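Local coordinates for chitin binding protein (Tectaria macrodonta, PDB 6IF7) that is an insecticidal, chitin-binding fern protein that is probably a copper-dependent lytic polysaccharide monooxygenase of family AA10, at residues A[93-98]-A[131-136]; A[5-10]-A[159-164]; A[101-106]-A[172-177]. One frame throughout, in Å; residues are numbered along the deposited sequence.

Contact 1: residues A[93-98]-A[131-136]; sequences FPFRYI and PFINVT. With NAG (2-acetamido-2-deoxy-beta-D-glucopyranose), chain B.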
loop_
_atom_site.group_PDB
_atom_site.type_symbol
_atom_site.label_atom_id
_atom_site.label_comp_id
_atom_site.label_asym_id
_atom_site.label_seq_id
_atom_site.Cartn_x
_atom_site.Cartn_y
_atom_site.Cartn_z
ATOM N N PHE A 93 6.652 7.344 14.079
ATOM C CA PHE A 93 6.339 6.000 13.605
ATOM C C PHE A 93 7.432 5.514 12.657
ATOM O O PHE A 93 7.806 6.261 11.750
ATOM C CB PHE A 93 5.019 5.918 12.922
ATOM C CG PHE A 93 4.595 4.513 12.665
ATOM C CD1 PHE A 93 4.014 3.763 13.673
ATOM C CD2 PHE A 93 4.827 3.910 11.420
ATOM C CE1 PHE A 93 3.613 2.455 13.431
ATOM C CE2 PHE A 93 4.432 2.595 11.179
ATOM C CZ PHE A 93 3.828 1.873 12.187
ATOM N N PRO A 94 7.975 4.285 12.891
ATOM C CA PRO A 94 9.034 3.734 12.030
ATOM C C PRO A 94 8.478 3.139 10.731
ATOM O O PRO A 94 8.260 1.919 10.638
ATOM C CB PRO A 94 9.712 2.677 12.921
ATOM C CG PRO A 94 8.666 2.258 13.882
ATOM C CD PRO A 94 7.678 3.387 14.034
ATOM N N PHE A 95 8.223 4.009 9.750
ATOM C CA PHE A 95 7.760 3.553 8.440
ATOM C C PHE A 95 8.882 2.781 7.730
ATOM O O PHE A 95 10.052 3.243 7.679
ATOM C CB PHE A 95 7.275 4.683 7.527
ATOM C CG PHE A 95 6.123 5.479 8.073
ATOM C CD1 PHE A 95 4.817 5.005 7.977
ATOM C CD2 PHE A 95 6.342 6.733 8.668
ATOM C CE1 PHE A 95 3.748 5.745 8.466
ATOM C CE2 PHE A 95 5.282 7.478 9.155
ATOM C CZ PHE A 95 3.992 6.981 9.055
ATOM N N ARG A 96 8.513 1.616 7.175
ATOM C CA ARG A 96 9.463 0.766 6.440
ATOM C C ARG A 96 8.836 0.290 5.152
ATOM O O ARG A 96 7.687 -0.114 5.158
ATOM C CB ARG A 96 9.864 -0.445 7.271
ATOM C CG ARG A 96 10.432 -0.119 8.643
ATOM C CD ARG A 96 11.840 0.426 8.562
ATOM N NE ARG A 96 12.369 0.705 9.904
ATOM C CZ ARG A 96 12.377 1.895 10.531
ATOM N NH1 ARG A 96 11.896 3.018 9.972
ATOM N NH2 ARG A 96 12.907 1.972 11.748
ATOM N N TYR A 97 9.603 0.361 4.057
ATOM C CA TYR A 97 9.227 -0.177 2.736
ATOM C C TYR A 97 10.294 -1.195 2.386
ATOM O O TYR A 97 11.468 -0.830 2.157
ATOM C CB TYR A 97 9.195 0.935 1.668
ATOM C CG TYR A 97 8.582 0.517 0.335
ATOM C CD1 TYR A 97 9.260 -0.302 -0.571
ATOM C CD2 TYR A 97 7.313 0.952 -0.016
ATOM C CE1 TYR A 97 8.675 -0.678 -1.759
ATOM C CE2 TYR A 97 6.733 0.587 -1.205
ATOM C CZ TYR A 97 7.408 -0.226 -2.065
ATOM O OH TYR A 97 6.770 -0.545 -3.244
ATOM N N ILE A 98 9.891 -2.462 2.344
ATOM C CA ILE A 98 10.828 -3.555 2.054
ATOM C C ILE A 98 11.061 -3.613 0.545
ATOM O O ILE A 98 10.104 -3.645 -0.260
ATOM C CB ILE A 98 10.407 -4.944 2.631
ATOM C CG1 ILE A 98 11.467 -6.022 2.285
ATOM C CG2 ILE A 98 9.044 -5.409 2.124
ATOM C CD1 ILE A 98 11.324 -7.313 3.074
ATOM N N PRO A 131 0.011 14.325 -0.418
ATOM C CA PRO A 131 0.700 13.334 0.395
ATOM C C PRO A 131 1.179 13.905 1.718
ATOM O O PRO A 131 1.493 15.092 1.810
ATOM C CB PRO A 131 1.889 12.904 -0.479
ATOM C CG PRO A 131 2.096 13.996 -1.474
ATOM C CD PRO A 131 0.797 14.742 -1.604
ATOM N N PHE A 132 1.212 13.079 2.752
ATOM C CA PHE A 132 1.768 13.549 4.010
ATOM C C PHE A 132 3.257 13.270 4.144
ATOM O O PHE A 132 3.904 13.842 5.032
ATOM C CB PHE A 132 0.995 13.051 5.242
ATOM C CG PHE A 132 1.085 11.573 5.488
ATOM C CD1 PHE A 132 0.222 10.691 4.845
ATOM C CD2 PHE A 132 1.976 11.069 6.426
ATOM C CE1 PHE A 132 0.260 9.317 5.102
ATOM C CE2 PHE A 132 2.035 9.689 6.671
ATOM C CZ PHE A 132 1.170 8.821 6.009
ATOM N N ILE A 133 3.792 12.399 3.279
ATOM C CA ILE A 133 5.245 12.268 3.113
ATOM C C ILE A 133 5.518 12.144 1.621
ATOM O O ILE A 133 4.801 11.412 0.910
ATOM C CB ILE A 133 5.832 11.019 3.818
ATOM C CG1 ILE A 133 5.510 11.028 5.324
ATOM C CG2 ILE A 133 7.336 10.921 3.585
ATOM C CD1 ILE A 133 5.791 9.702 6.020
ATOM N N ASN A 134 6.536 12.877 1.161
ATOM C CA ASN A 134 7.126 12.670 -0.154
ATOM C C ASN A 134 8.645 12.685 -0.014
ATOM O O ASN A 134 9.241 13.706 0.346
ATOM C CB ASN A 134 6.625 13.744 -1.111
ATOM C CG ASN A 134 7.055 13.512 -2.537
ATOM O OD1 ASN A 134 7.704 12.514 -2.886
ATOM N ND2 ASN A 134 6.662 14.436 -3.380
ATOM N N VAL A 135 9.268 11.541 -0.261
ATOM C CA VAL A 135 10.690 11.373 0.033
ATOM C C VAL A 135 11.442 10.669 -1.108
ATOM O O VAL A 135 11.020 9.624 -1.605
ATOM C CB VAL A 135 10.893 10.671 1.401
ATOM C CG1 VAL A 135 10.357 9.248 1.398
ATOM C CG2 VAL A 135 12.363 10.694 1.809
ATOM N N THR A 136 12.557 11.265 -1.514
ATOM C CA THR A 136 13.407 10.732 -2.585
ATOM C C THR A 136 14.568 9.987 -1.998
ATOM O O THR A 136 15.331 10.564 -1.207
ATOM C CB THR A 136 13.964 11.860 -3.464
ATOM O OG1 THR A 136 12.880 12.459 -4.169
ATOM C CG2 THR A 136 14.992 11.330 -4.479
HETATM C C1 NAG B . 7.026 14.308 -4.793
HETATM C C2 NAG B . 6.138 15.135 -5.717
HETATM C C3 NAG B . 6.582 14.902 -7.133
HETATM C C4 NAG B . 8.033 15.295 -7.299
HETATM C C5 NAG B . 8.893 14.485 -6.344
HETATM C C6 NAG B . 10.328 14.970 -6.399
HETATM C C7 NAG B . 3.809 15.523 -5.135
HETATM C C8 NAG B . 2.428 14.948 -5.127
HETATM N N2 NAG B . 4.742 14.735 -5.619
HETATM O O3 NAG B . 5.765 15.693 -8.014
HETATM O O4 NAG B . 8.410 15.053 -8.654
HETATM O O5 NAG B . 8.402 14.650 -5.022
HETATM O O6 NAG B . 11.085 14.228 -5.442
HETATM O O7 NAG B . 4.054 16.635 -4.742
#

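Contact 2: residues A[5-10]-A[159-164]; sequences EDPISR and HLIYVI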
loop_
_atom_site.group_PDB
_atom_site.type_symbol
_atom_site.label_atom_id
_atom_site.label_comp_id
_atom_site.label_asym_id
_atom_site.label_seq_id
_atom_site.Cartn_x
_atom_site.Cartn_y
_atom_site.Cartn_z
ATOM N N GLU A 5 6.310 -2.456 4.320
ATOM C CA GLU A 5 6.632 -3.377 5.395
ATOM C C GLU A 5 6.033 -2.919 6.718
ATOM O O GLU A 5 5.568 -3.748 7.491
ATOM C CB GLU A 5 8.150 -3.511 5.549
ATOM C CG GLU A 5 8.578 -4.500 6.626
ATOM C CD GLU A 5 10.080 -4.601 6.753
ATOM O OE1 GLU A 5 10.562 -5.729 6.758
ATOM O OE2 GLU A 5 10.778 -3.564 6.830
ATOM N N ASP A 6 6.043 -1.616 6.987
ATOM C CA ASP A 6 5.490 -1.117 8.241
ATOM C C ASP A 6 4.938 0.294 8.013
ATOM O O ASP A 6 5.728 1.195 7.738
ATOM C CB ASP A 6 6.576 -1.136 9.307
ATOM C CG ASP A 6 6.039 -1.005 10.719
ATOM O OD1 ASP A 6 4.984 -1.593 11.068
ATOM O OD2 ASP A 6 6.711 -0.306 11.505
ATOM N N PRO A 7 3.610 0.487 8.056
ATOM C CA PRO A 7 2.601 -0.573 8.171
ATOM C C PRO A 7 2.520 -1.476 6.941
ATOM O O PRO A 7 2.451 -0.984 5.805
ATOM C CB PRO A 7 1.279 0.203 8.283
ATOM C CG PRO A 7 1.528 1.465 7.517
ATOM C CD PRO A 7 2.989 1.790 7.744
ATOM N N ILE A 8 2.464 -2.776 7.205
ATOM C CA ILE A 8 2.599 -3.797 6.183
ATOM C C ILE A 8 1.465 -3.731 5.147
ATOM O O ILE A 8 0.301 -3.556 5.503
ATOM C CB ILE A 8 2.730 -5.211 6.840
ATOM C CG1 ILE A 8 3.245 -6.210 5.795
ATOM C CG2 ILE A 8 1.427 -5.646 7.525
ATOM C CD1 ILE A 8 3.436 -7.632 6.271
ATOM N N SER A 9 1.813 -3.861 3.868
ATOM C CA SER A 9 0.822 -3.862 2.793
ATOM C C SER A 9 -0.049 -5.113 2.826
ATOM O O SER A 9 0.339 -6.140 3.395
ATOM C CB SER A 9 1.524 -3.811 1.454
ATOM O OG SER A 9 2.245 -5.011 1.244
ATOM N N ARG A 10 -1.234 -5.024 2.226
ATOM C CA ARG A 10 -2.125 -6.201 2.084
ATOM C C ARG A 10 -1.419 -7.360 1.385
ATOM O O ARG A 10 -1.489 -8.509 1.842
ATOM C CB ARG A 10 -3.357 -5.853 1.252
ATOM C CG ARG A 10 -4.324 -4.949 1.956
ATOM C CD ARG A 10 -5.501 -4.594 1.081
ATOM N NE ARG A 10 -6.396 -3.719 1.843
ATOM C CZ ARG A 10 -7.468 -3.102 1.344
ATOM N NH1 ARG A 10 -7.830 -3.258 0.063
ATOM N NH2 ARG A 10 -8.191 -2.327 2.138
ATOM N N HIS A 159 -8.433 3.189 8.671
ATOM C CA HIS A 159 -8.020 3.987 7.542
ATOM C C HIS A 159 -7.066 3.169 6.679
ATOM O O HIS A 159 -6.771 2.010 6.994
ATOM C CB HIS A 159 -7.388 5.282 8.036
ATOM C CG HIS A 159 -8.404 6.290 8.444
ATOM N ND1 HIS A 159 -9.089 7.067 7.532
ATOM C CD2 HIS A 159 -8.901 6.609 9.658
ATOM C CE1 HIS A 159 -9.955 7.829 8.172
ATOM N NE2 HIS A 159 -9.856 7.573 9.461
ATOM N N LEU A 160 -6.620 3.776 5.584
ATOM C CA LEU A 160 -5.685 3.148 4.695
ATOM C C LEU A 160 -4.604 4.152 4.334
ATOM O O LEU A 160 -4.871 5.349 4.154
ATOM C CB LEU A 160 -6.447 2.608 3.473
ATOM C CG LEU A 160 -5.662 1.944 2.350
ATOM C CD1 LEU A 160 -6.478 0.819 1.756
ATOM C CD2 LEU A 160 -5.268 2.931 1.250
ATOM N N ILE A 161 -3.381 3.641 4.233
ATOM C CA ILE A 161 -2.268 4.380 3.707
ATOM C C ILE A 161 -1.901 3.805 2.334
ATOM O O ILE A 161 -1.689 2.593 2.185
ATOM C CB ILE A 161 -1.113 4.348 4.695
ATOM C CG1 ILE A 161 -1.533 5.159 5.930
ATOM C CG2 ILE A 161 0.157 4.895 4.064
ATOM C CD1 ILE A 161 -0.571 5.086 7.073
ATOM N N TYR A 162 -1.872 4.696 1.346
ATOM C CA TYR A 162 -1.532 4.381 -0.024
ATOM C C TYR A 162 -0.152 4.972 -0.311
ATOM O O TYR A 162 0.080 6.183 -0.135
ATOM C CB TYR A 162 -2.554 4.973 -0.971
ATOM C CG TYR A 162 -2.569 4.396 -2.379
ATOM C CD1 TYR A 162 -2.793 3.037 -2.600
ATOM C CD2 TYR A 162 -2.434 5.222 -3.490
ATOM C CE1 TYR A 162 -2.848 2.508 -3.891
ATOM C CE2 TYR A 162 -2.503 4.714 -4.782
ATOM C CZ TYR A 162 -2.699 3.361 -4.989
ATOM O OH TYR A 162 -2.760 2.872 -6.283
ATOM N N VAL A 163 0.766 4.099 -0.707
ATOM C CA VAL A 163 2.130 4.496 -1.025
ATOM C C VAL A 163 2.381 4.229 -2.499
ATOM O O VAL A 163 2.171 3.107 -2.994
ATOM C CB VAL A 163 3.147 3.801 -0.100
ATOM C CG1 VAL A 163 4.571 4.268 -0.381
ATOM C CG2 VAL A 163 2.780 4.121 1.337
ATOM N N ILE A 164 2.805 5.289 -3.193
ATOM C CA ILE A 164 3.212 5.226 -4.579
ATOM C C ILE A 164 4.736 5.410 -4.639
ATOM O O ILE A 164 5.257 6.427 -4.171
ATOM C CB ILE A 164 2.523 6.343 -5.406
ATOM C CG1 ILE A 164 1.010 6.252 -5.279
ATOM C CG2 ILE A 164 2.944 6.259 -6.865
ATOM C CD1 ILE A 164 0.257 7.483 -5.754
#

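Contact 3: residues A[101-106]-A[172-177]; sequences AAHLGF and EAFYSC. With CU (copper (II) ion), chain C; NAG (2-acetamido-2-deoxy-beta-D-glucopyranose), chain B; NAG (2-acetamido-2-deoxy-beta-D-glucopyranose), chain D.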
loop_
_atom_site.group_PDB
_atom_site.type_symbol
_atom_site.label_atom_id
_atom_site.label_comp_id
_atom_site.label_asym_id
_atom_site.label_seq_id
_atom_site.Cartn_x
_atom_site.Cartn_y
_atom_site.Cartn_z
ATOM N N ALA A 101 14.544 -5.363 -4.481
ATOM C CA ALA A 101 15.523 -4.679 -5.331
ATOM C C ALA A 101 15.310 -3.180 -5.171
ATOM O O ALA A 101 14.226 -2.670 -5.490
ATOM C CB ALA A 101 15.330 -5.080 -6.796
ATOM N N ALA A 102 16.322 -2.492 -4.650
ATOM C CA ALA A 102 16.269 -1.039 -4.451
ATOM C C ALA A 102 16.261 -0.346 -5.806
ATOM O O ALA A 102 16.744 -0.908 -6.788
ATOM C CB ALA A 102 17.452 -0.570 -3.625
ATOM N N HIS A 103 15.688 0.855 -5.861
ATOM C CA HIS A 103 15.688 1.663 -7.088
ATOM C C HIS A 103 15.884 3.120 -6.753
ATOM O O HIS A 103 15.630 3.541 -5.629
ATOM C CB HIS A 103 14.388 1.541 -7.909
ATOM C CG HIS A 103 14.132 0.173 -8.458
ATOM N ND1 HIS A 103 15.112 -0.589 -9.049
ATOM C CD2 HIS A 103 12.999 -0.567 -8.507
ATOM C CE1 HIS A 103 14.599 -1.744 -9.430
ATOM N NE2 HIS A 103 13.316 -1.758 -9.112
ATOM N N LEU A 104 16.318 3.879 -7.762
ATOM C CA LEU A 104 16.273 5.328 -7.730
ATOM C C LEU A 104 14.815 5.714 -7.883
ATOM O O LEU A 104 14.201 5.421 -8.913
ATOM C CB LEU A 104 17.084 5.941 -8.867
ATOM C CG LEU A 104 18.579 5.657 -8.808
ATOM C CD1 LEU A 104 19.229 5.956 -10.161
ATOM C CD2 LEU A 104 19.211 6.457 -7.675
ATOM N N GLY A 105 14.258 6.361 -6.863
ATOM C CA GLY A 105 12.859 6.792 -6.923
ATOM C C GLY A 105 12.423 7.544 -5.682
ATOM O O GLY A 105 13.196 7.733 -4.748
ATOM N N PHE A 106 11.170 7.971 -5.693
ATOM C CA PHE A 106 10.579 8.675 -4.550
ATOM C C PHE A 106 9.262 8.046 -4.149
ATOM O O PHE A 106 8.563 7.456 -4.979
ATOM C CB PHE A 106 10.396 10.175 -4.842
ATOM C CG PHE A 106 9.446 10.492 -5.973
ATOM C CD1 PHE A 106 8.071 10.636 -5.742
ATOM C CD2 PHE A 106 9.928 10.740 -7.255
ATOM C CE1 PHE A 106 7.209 10.970 -6.776
ATOM C CE2 PHE A 106 9.062 11.084 -8.297
ATOM C CZ PHE A 106 7.701 11.193 -8.060
ATOM N N GLU A 172 8.507 3.244 -14.509
ATOM C CA GLU A 172 7.890 2.271 -13.635
ATOM C C GLU A 172 7.585 2.818 -12.235
ATOM O O GLU A 172 8.413 3.499 -11.617
ATOM C CB GLU A 172 8.788 1.062 -13.506
ATOM C CG GLU A 172 8.216 -0.068 -12.675
ATOM C CD GLU A 172 9.200 -1.210 -12.532
ATOM O OE1 GLU A 172 10.311 -0.960 -12.027
ATOM O OE2 GLU A 172 8.863 -2.356 -12.886
ATOM N N ALA A 173 6.405 2.464 -11.749
ATOM C CA ALA A 173 5.966 2.770 -10.408
ATOM C C ALA A 173 5.352 1.526 -9.742
ATOM O O ALA A 173 4.847 0.627 -10.427
ATOM C CB ALA A 173 4.955 3.896 -10.468
ATOM N N PHE A 174 5.423 1.490 -8.406
ATOM C CA PHE A 174 4.870 0.442 -7.570
ATOM C C PHE A 174 3.804 1.059 -6.655
ATOM O O PHE A 174 3.898 2.226 -6.266
ATOM C CB PHE A 174 5.973 -0.227 -6.740
ATOM C CG PHE A 174 7.015 -0.922 -7.584
ATOM C CD1 PHE A 174 8.036 -0.190 -8.208
ATOM C CD2 PHE A 174 6.962 -2.300 -7.786
ATOM C CE1 PHE A 174 8.982 -0.828 -9.014
ATOM C CE2 PHE A 174 7.916 -2.942 -8.577
ATOM C CZ PHE A 174 8.914 -2.210 -9.195
ATOM N N TYR A 175 2.798 0.266 -6.312
ATOM C CA TYR A 175 1.627 0.741 -5.570
ATOM C C TYR A 175 1.336 -0.191 -4.418
ATOM O O TYR A 175 1.301 -1.409 -4.595
ATOM C CB TYR A 175 0.435 0.825 -6.515
ATOM C CG TYR A 175 0.709 1.727 -7.719
ATOM C CD1 TYR A 175 0.435 3.095 -7.664
ATOM C CD2 TYR A 175 1.270 1.216 -8.884
ATOM C CE1 TYR A 175 0.702 3.923 -8.746
ATOM C CE2 TYR A 175 1.546 2.030 -9.978
ATOM C CZ TYR A 175 1.253 3.379 -9.912
ATOM O OH TYR A 175 1.517 4.199 -10.986
ATOM N N SER A 176 1.147 0.397 -3.236
ATOM C CA SER A 176 0.951 -0.334 -1.984
ATOM C C SER A 176 -0.240 0.207 -1.169
ATOM O O SER A 176 -0.307 1.408 -0.890
ATOM C CB SER A 176 2.232 -0.206 -1.164
ATOM O OG SER A 176 2.079 -0.772 0.115
ATOM N N CYS A 177 -1.161 -0.676 -0.779
ATOM C CA CYS A 177 -2.238 -0.362 0.198
ATOM C C CYS A 177 -1.906 -1.006 1.533
ATOM O O CYS A 177 -1.652 -2.210 1.555
ATOM C CB CYS A 177 -3.588 -0.931 -0.234
ATOM S SG CYS A 177 -4.355 -0.007 -1.563
HETATM CU CU CU C . 12.102 -3.460 -9.021
HETATM C C1 NAG B . 7.026 14.308 -4.793
HETATM C C2 NAG B . 6.138 15.135 -5.717
HETATM C C3 NAG B . 6.582 14.902 -7.133
HETATM C C4 NAG B . 8.033 15.295 -7.299
HETATM C C5 NAG B . 8.893 14.485 -6.344
HETATM C C6 NAG B . 10.328 14.970 -6.399
HETATM C C7 NAG B . 3.809 15.523 -5.135
HETATM C C8 NAG B . 2.428 14.948 -5.127
HETATM N N2 NAG B . 4.742 14.735 -5.619
HETATM O O3 NAG B . 5.765 15.693 -8.014
HETATM O O4 NAG B . 8.410 15.053 -8.654
HETATM O O5 NAG B . 8.402 14.650 -5.022
HETATM O O6 NAG B . 11.085 14.228 -5.442
HETATM O O7 NAG B . 4.054 16.635 -4.742
HETATM C C1 NAG D . 9.064 16.158 -9.273
HETATM C C2 NAG D . 9.638 15.705 -10.614
HETATM C C3 NAG D . 10.311 16.867 -11.323
HETATM C C4 NAG D . 9.414 18.097 -11.347
HETATM C C5 NAG D . 8.832 18.413 -9.977
HETATM C C6 NAG D . 7.957 19.656 -10.115
HETATM C C7 NAG D . 10.409 13.419 -11.087
HETATM C C8 NAG D . 11.527 12.433 -10.984
HETATM N N2 NAG D . 10.595 14.615 -10.493
HETATM O O3 NAG D . 10.525 16.468 -12.663
HETATM O O4 NAG D . 10.148 19.230 -11.800
HETATM O O5 NAG D . 8.152 17.233 -9.508
HETATM O O6 NAG D . 7.063 19.755 -9.031
HETATM O O7 NAG D . 9.407 13.117 -11.712
#

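Contact 1: residues A[93-98]-A[131-136]
Phe95 and Phe132 meet at their outer carbons, CZ of the first lying 4.1 Å from CE2 of the second. The approach is not symmetric: Phe95 CZ sits at the edge of the Phe132 ring, near its plane, whereas the Phe95 ring receives its neighbour obliquely, so this is not a parallel stack. Ile133 reaches the same phenyl group with the end of its longer branch, CD1 standing 3.9 Å from Phe95 CE2. With CG1 anti to the carbonyl carbon (chi1 -57°) and the chain then extended, that methyl is carried well forward of the strand. Behind the ring, Phe93 CD2 rests 3.6 Å above one face of Phe95, and Phe109 packs on it edge-to-face. On the strand's other side, Arg96 NH1 turns back to Phe95 O (3.0 Å), approaching from above the carbonyl plane. Strands 95-99 and 133-136 belong to different sheets, and their residues join here across the interior of a beta sandwich. Asn134 points elsewhere, its ND2 bonded covalently to C1 of the N-acetylglucosamine of chain B at 1.5 Å. The chemistry divides accordingly: carbon-to-carbon packing joins the sheets, and polar glycan decorates the other face.

Contact 2: residues A[5-10]-A[159-164]
Pro7 and Arg10 touch Ile161 and Leu160 at two separate points, both inside the beta sandwich characteristic of lytic polysaccharide monooxygenases, where the turn after strand 2-6 lies against strand 159-167 of the other sheet. At the first point, CG of the proline ring is 4.2 Å from Ile161 CD1, an apolar pairing of a ring carbon with a terminal methyl. At the second, Leu160 CD1 lies over one face of the Arg10 guanidinium, 3.6 Å from NH2, and the two side chains cross at about a right angle. Leu160 reaches it with its end: its CB does not head for the arginine, but CG stands anti to the backbone N (chi1 177°) and brings the methyl nearer.

Arg10 is straight from CG to NE, which delivers its flat group deep into the core. That buried charge is answered outside the two segments: NE makes a salt bridge with Asp179, NH1 donates to Leu74 O, and Trp81 adds a cation-pi contact. Such a set of partners should fix the rotation of the group and keep one face presented to the leucine.

The backbone probably helps to position both contacts. Glu5 and Asp6 form a classic beta bulge opposite Arg96, and a cis peptide bond precedes Pro7; the strand ends here, and the bulge and the cis bond probably help to turn the chain toward the other sheet. Ser9 then occupies the N-cap of helix 10-16, its OG accepting from Tyr12 N, and Arg10 is the first helical residue, its CB pointing toward strand 159-167. The start of that helix is in turn tied to strand 173-182, where Arg10 N faces Cys177 O in a probable hydrogen bond.

Contact 3: residues A[101-106]-A[172-177]
At the copper site the side chains of His103 and Phe174 cross at about a right angle. NE2 of His103 binds the copper ion at 2.1 Å; of its two further ligand atoms, outside both segments, one is the amino-terminal N of His1, as in the histidine brace, in which the His1 side chain also binds. Phe174 CE1 comes to the edge of the imidazole, near its plane, 4.1 Å from His103 CD2. CG of Phe174 is anti to its carbonyl carbon (chi1 -63°), which aims the ring at the metal and leaves CZ 3.4 Å from copper. Over the centre of the His103 ring stands Ala101 O, 3.8 Å above the plane. Glu172 OE1 is 4.3 Å from His103 NE2, but its firmer partner is Arg167, by a salt bridge, while OE2 bonds Asn46.

Farther along strand 105-111, Phe106 turns its face to the glycan, with C5 of the chain B N-acetylglucosamine 3.7 Å above the ring centre. With an alanine here, that sugar would probably lose its flat support and the glycan would be freer to swing. A phenylalanine beside the metal, where AA9 enzymes usually carry a tyrosine, together with two histidines, is typical of AA10 copper sites.

The three contacts lie close together, with centres about 10 Å (1 and 2), 12 Å (1 and 3) and 13 Å (2 and 3) apart. Their segments run 5-10, 93-98, 101-106, 131-136, 159-164, 172-177, so both segments of contact 1 fall between those of contact 2, while contact 3 interleaves with each. Contacts 1 and 2 bridge the two sheets: strands 2-6 and 95-99 are neighbours in the four-stranded one, and 133-136 and 159-167 flank 105-111 in the mixed one. Contact 3 stays with the mixed sheet, joining the loop before 105-111 to strand 173-182. The copper site thus sits at one end of strands of the same mixed sheet that contacts 1 and 2 pack against the four-stranded one.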